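Alpha-L-arabinofuranosidase B (Aspergillus kawachii, PDB 6SXT) releases terminal non-reducing alpha-L-arabinofuranose residues from arabinan, arabinogalactan and arabinoxylan by hydrolysis with retention of configuration. Local coordinates at residues Ile200-Glu205 and Ala230-Gly235; Ala17-Thr22 and Gly272-Gly277. One frame throughout, in Å; residues are numbered along the deposited sequence.

Contact 1 of 2, residues Ile200-Glu205 and Ala230-Gly235; sequences IMVDME and AAVKGG. With LXE ([(1~{S},2~{S},3~{S},4~{S})-2-(hydroxymethyl)-3,4-bis(oxidanyl)cyclopentyl]azanium), chain G.
Beyond the packing of Ile200 on Ala230 and Val202 on Val232, the flat groups at the end of 200-205 are the carboxylates of Asp203 and Glu205, both turned to the bound cyclopentane inhibitor. Asp203 accepts from the inhibitor with both oxygens, OD1 from O5' at 2.7 Å and OD2 from O3' at 2.6 Å. Asp203 OD1 also accepts from Glu205 N at 3.0 Å; this Asx turn, whose donor lies 26° out of the carboxylate plane on the anti side, ties the substrate-binding aspartate to the nucleophile. Glu205 OE2 is covalently bonded to C1' of the inhibitor, while its OE1 accepts from O2' at 2.7 Å. Across the segments the contact is wholly apolar. With chi2 extended at 164°, Ile200 carries CD1 to 3.7 Å from Ala230 CB. Val202 and Val232 meet tip to tip, CG2 of Val202 lying 3.7 Å from both CG1 and CG2 of Val232. No hydrogen bond joins the backbones, since the strands belong to two sheets layered in the concanavalin-like catalytic domain. Ile182 of strand 180-185 packs against Ala230 and Val232; Val202 also touches Trp239 and Ile241 of strand 238-245, and Ile241 reaches Ile200 as well.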
loop_
_atom_site.group_PDB
_atom_site.type_symbol
_atom_site.label_atom_id
_atom_site.label_comp_id
_atom_site.label_asym_id
_atom_site.label_seq_id
_atom_site.Cartn_x
_atom_site.Cartn_y
_atom_site.Cartn_z
ATOM N N ILE A 200 -1.625 14.940 6.625
ATOM C CA ILE A 200 -2.677 14.209 7.366
ATOM C C ILE A 200 -3.864 15.134 7.430
ATOM O O ILE A 200 -3.735 16.264 7.912
ATOM C CB ILE A 200 -2.258 13.831 8.790
ATOM C CG1 ILE A 200 -1.003 12.948 8.768
ATOM C CG2 ILE A 200 -3.426 13.192 9.485
ATOM C CD1 ILE A 200 -0.336 12.861 10.109
ATOM N N MET A 201 -4.998 14.654 6.944
ATOM C CA MET A 201 -6.243 15.439 7.062
ATOM C C MET A 201 -7.333 14.511 7.587
ATOM O O MET A 201 -7.085 13.303 7.776
ATOM C CB MET A 201 -6.626 16.028 5.711
ATOM C CG MET A 201 -5.554 16.959 5.222
ATOM S SD MET A 201 -6.040 17.983 3.769
ATOM C CE MET A 201 -5.587 16.869 2.478
ATOM N N VAL A 202 -8.508 15.058 7.796
ATOM C CA VAL A 202 -9.652 14.247 8.260
ATOM C C VAL A 202 -10.725 14.319 7.186
ATOM O O VAL A 202 -11.176 15.419 6.853
ATOM C CB VAL A 202 -10.184 14.655 9.628
ATOM C CG1 VAL A 202 -11.403 13.860 10.030
ATOM C CG2 VAL A 202 -9.071 14.509 10.665
ATOM N N ASP A 203 -11.117 13.154 6.721
ATOM C CA ASP A 203 -12.209 13.023 5.727
ATOM C C ASP A 203 -13.490 12.992 6.530
ATOM O O ASP A 203 -13.763 12.032 7.271
ATOM C CB ASP A 203 -11.996 11.793 4.857
ATOM C CG ASP A 203 -12.896 11.718 3.642
ATOM O OD1 ASP A 203 -13.848 12.571 3.606
ATOM O OD2 ASP A 203 -12.554 10.881 2.737
ATOM N N MET A 204 -14.321 14.039 6.334
ATOM C CA MET A 204 -15.642 14.128 7.002
ATOM C C MET A 204 -16.763 14.034 5.953
ATOM O O MET A 204 -17.909 14.254 6.348
ATOM C CB MET A 204 -15.754 15.425 7.794
ATOM C CG MET A 204 -14.765 15.496 8.935
ATOM S SD MET A 204 -15.148 16.861 10.086
ATOM C CE MET A 204 -13.566 17.014 10.925
ATOM N N GLU A 205 -16.412 13.638 4.741
ATOM C CA GLU A 205 -17.274 13.508 3.539
ATOM C C GLU A 205 -17.543 14.907 2.942
ATOM O O GLU A 205 -17.930 15.837 3.676
ATOM C CB GLU A 205 -18.559 12.745 3.852
ATOM C CG GLU A 205 -19.411 12.427 2.625
ATOM C CD GLU A 205 -18.756 11.583 1.552
ATOM O OE1 GLU A 205 -19.117 10.435 1.320
ATOM O OE2 GLU A 205 -17.682 12.094 0.822
ATOM N N ALA A 230 -0.325 8.857 12.491
ATOM C CA ALA A 230 -1.447 9.812 12.360
ATOM C C ALA A 230 -2.443 9.471 13.437
ATOM O O ALA A 230 -2.951 8.325 13.418
ATOM C CB ALA A 230 -2.048 9.692 10.983
ATOM N N ALA A 231 -2.800 10.413 14.314
ATOM C CA ALA A 231 -3.776 10.179 15.388
ATOM C C ALA A 231 -4.884 11.210 15.235
ATOM O O ALA A 231 -4.600 12.438 15.256
ATOM C CB ALA A 231 -3.170 10.228 16.772
ATOM N N VAL A 232 -6.106 10.721 15.138
ATOM C CA VAL A 232 -7.290 11.585 14.869
ATOM C C VAL A 232 -8.344 11.258 15.908
ATOM O O VAL A 232 -8.516 10.069 16.311
ATOM C CB VAL A 232 -7.797 11.418 13.418
ATOM C CG1 VAL A 232 -9.250 11.880 13.256
ATOM C CG2 VAL A 232 -6.846 12.097 12.476
ATOM N N LYS A 233 -9.101 12.254 16.364
ATOM C CA LYS A 233 -10.182 11.992 17.318
ATOM C C LYS A 233 -11.269 13.034 17.096
ATOM O O LYS A 233 -10.974 14.101 16.544
ATOM C CB LYS A 233 -9.676 11.988 18.759
ATOM C CG LYS A 233 -8.868 13.213 19.190
ATOM C CD LYS A 233 -8.148 12.972 20.479
ATOM C CE LYS A 233 -7.222 14.096 20.896
ATOM N NZ LYS A 233 -6.393 13.670 22.069
ATOM N N GLY A 234 -12.489 12.614 17.414
ATOM C CA GLY A 234 -13.667 13.453 17.186
ATOM C C GLY A 234 -14.689 13.208 18.255
ATOM O O GLY A 234 -14.942 12.072 18.631
ATOM N N GLY A 235 -15.321 14.276 18.709
ATOM C CA GLY A 235 -16.436 14.181 19.653
ATOM C C GLY A 235 -17.435 15.283 19.327
ATOM O O GLY A 235 -17.470 15.751 18.220
HETATM C "C1'" LXE G . -17.182 11.418 -0.290
HETATM C "C2'" LXE G . -16.217 10.250 -0.076
HETATM O "O2'" LXE G . -16.781 9.254 0.697
HETATM C "C3'" LXE G . -15.101 10.942 0.577
HETATM O "O3'" LXE G . -13.943 10.011 0.667
HETATM C "C4'" LXE G . -14.822 12.049 -0.418
HETATM C "C5'" LXE G . -14.111 13.238 0.201
HETATM O "O5'" LXE G . -14.739 13.766 1.348
HETATM C "C6'" LXE G . -16.263 12.410 -0.959
HETATM N "N1'" LXE G . -16.197 12.219 -2.436
#

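Contact 2 of 2, residues Ala17-Thr22 and Gly272-Gly277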
loop_
_atom_site.group_PDB
_atom_site.type_symbol
_atom_site.label_atom_id
_atom_site.label_comp_id
_atom_site.label_asym_id
_atom_site.label_seq_id
_atom_site.Cartn_x
_atom_site.Cartn_y
_atom_site.Cartn_z
ATOM N N ALA A 17 -11.807 -1.614 17.216
ATOM C CA ALA A 17 -11.289 -2.288 16.014
ATOM C C ALA A 17 -9.790 -2.107 16.075
ATOM O O ALA A 17 -9.326 -0.980 16.359
ATOM C CB ALA A 17 -11.885 -1.683 14.770
ATOM N N ALA A 18 -9.039 -3.154 15.808
ATOM C CA ALA A 18 -7.570 -3.102 15.975
ATOM C C ALA A 18 -6.972 -3.945 14.857
ATOM O O ALA A 18 -7.188 -5.178 14.814
ATOM C CB ALA A 18 -7.187 -3.637 17.337
ATOM N N HIS A 19 -6.279 -3.313 13.949
ATOM C CA HIS A 19 -5.871 -3.950 12.675
ATOM C C HIS A 19 -4.357 -3.808 12.467
ATOM O O HIS A 19 -3.842 -2.683 12.479
ATOM C CB HIS A 19 -6.543 -3.234 11.538
ATOM C CG HIS A 19 -8.023 -3.307 11.557
ATOM N ND1 HIS A 19 -8.811 -2.165 11.607
ATOM C CD2 HIS A 19 -8.839 -4.366 11.526
ATOM C CE1 HIS A 19 -10.079 -2.529 11.598
ATOM N NE2 HIS A 19 -10.158 -3.869 11.530
ATOM N N SER A 20 -3.650 -4.906 12.256
ATOM C CA SER A 20 -2.217 -4.818 11.912
ATOM C C SER A 20 -1.773 -6.108 11.270
ATOM O O SER A 20 -2.108 -7.188 11.776
ATOM C CB SER A 20 -1.331 -4.568 13.143
ATOM O OG SER A 20 0.026 -4.487 12.716
ATOM N N THR A 21 -0.964 -5.991 10.216
ATOM C CA THR A 21 -0.286 -7.138 9.615
ATOM C C THR A 21 1.106 -7.300 10.193
ATOM O O THR A 21 1.750 -8.294 9.870
ATOM C CB THR A 21 -0.323 -7.064 8.091
ATOM O OG1 THR A 21 0.333 -5.840 7.713
ATOM C CG2 THR A 21 -1.722 -7.123 7.541
ATOM N N THR A 22 1.592 -6.327 10.944
ATOM C CA THR A 22 2.954 -6.369 11.498
ATOM C C THR A 22 3.004 -6.952 12.903
ATOM O O THR A 22 4.012 -7.596 13.218
ATOM C CB THR A 22 3.648 -5.023 11.404
ATOM O OG1 THR A 22 2.929 -4.140 12.254
ATOM C CG2 THR A 22 3.704 -4.525 9.969
ATOM N N GLY A 272 -20.450 4.193 11.305
ATOM C CA GLY A 272 -19.785 3.079 11.985
ATOM C C GLY A 272 -19.120 2.052 11.075
ATOM O O GLY A 272 -18.508 1.148 11.608
ATOM N N ALA A 273 -19.148 2.187 9.764
ATOM C CA ALA A 273 -18.416 1.272 8.872
ATOM C C ALA A 273 -16.920 1.602 9.002
ATOM O O ALA A 273 -16.601 2.735 9.407
ATOM C CB ALA A 273 -18.872 1.420 7.446
ATOM N N ILE A 274 -16.073 0.683 8.561
ATOM C CA ILE A 274 -14.628 0.928 8.551
ATOM C C ILE A 274 -14.112 0.783 7.134
ATOM O O ILE A 274 -14.406 -0.239 6.477
ATOM C CB ILE A 274 -13.922 -0.050 9.495
ATOM C CG1 ILE A 274 -14.592 -0.089 10.852
ATOM C CG2 ILE A 274 -12.436 0.304 9.589
ATOM C CD1 ILE A 274 -13.975 -1.118 11.800
ATOM N N ILE A 275 -13.285 1.746 6.716
ATOM C CA ILE A 275 -12.644 1.697 5.378
ATOM C C ILE A 275 -11.132 1.741 5.539
ATOM O O ILE A 275 -10.646 2.320 6.549
ATOM C CB ILE A 275 -13.095 2.834 4.456
ATOM C CG1 ILE A 275 -12.909 4.191 5.119
ATOM C CG2 ILE A 275 -14.514 2.579 3.958
ATOM C CD1 ILE A 275 -13.295 5.404 4.281
ATOM N N LEU A 276 -10.429 1.176 4.597
ATOM C CA LEU A 276 -8.961 1.294 4.527
ATOM C C LEU A 276 -8.557 1.433 3.060
ATOM O O LEU A 276 -8.835 0.510 2.266
ATOM C CB LEU A 276 -8.294 0.083 5.161
ATOM C CG LEU A 276 -6.779 0.064 4.960
ATOM C CD1 LEU A 276 -6.093 1.261 5.557
ATOM C CD2 LEU A 276 -6.201 -1.207 5.533
ATOM N N GLY A 277 -7.961 2.572 2.713
ATOM C CA GLY A 277 -7.308 2.759 1.403
ATOM C C GLY A 277 -8.167 3.474 0.377
ATOM O O GLY A 277 -7.674 3.714 -0.704
#
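Next to His19, which meets Ile274 across the contact, Ser20 OG is gripped by several groups: it accepts from Thr22 N at 3.0 Å, closing an ST turn, and is also hydrogen-bonded to Arg23 N and Tyr291 O. The His19 ring is held at both nitrogens, ND1 by Tyr164 OH and NE2 by the carbonyl of Asn83. The latter partner is consistent with a proton on NE2, and the two bonds together fix the rotation of the imidazole. Between them, CE1 offers the ring edge to Ile274, whose CD1 sits near the ring plane, 4.1 Å from His19 CE1. The contact joins two sheets of the catalytic domain: strand 15-20 pairs with 288-296 in the large antiparallel sheet, whereas strand 273-276 lies inside a smaller one. Their CA atoms are 8.8 Å apart at Ala17 and Ile274, so side chains alone bridge the layers. Ile274 does so with CG1 anti to its carbonyl carbon (chi1 -49°) and an extended chi2, which brings CD1 within 3.7 Å of Ala17 CB. The strands are further apart at His19 and Leu276, where Leu276 packs instead on Phe290, Met124 and Ile75.

Both contacts are buried, and each joins the large antiparallel sheet, through strand 227-235 in contact 1 and strand 15-20 in contact 2, to a different, smaller sheet. Their centres lie 14 Å apart and their nearest atoms about 6 Å, without touching; both segments of contact 1 fall, in sequence, between the two halves of contact 2. Contact 1 is the more extensive, burying 185 Å² against 94 Å², and strand 199-203, which supplies one side of its packing, runs on to Asp203 and Glu205 of the active site. Contact 2 brings the carbon edge of a histidine whose nitrogens are both hydrogen-bonded into otherwise aliphatic packing and stands back from catalysis, with the side chain of Ile274 about 13 Å from the inhibitor.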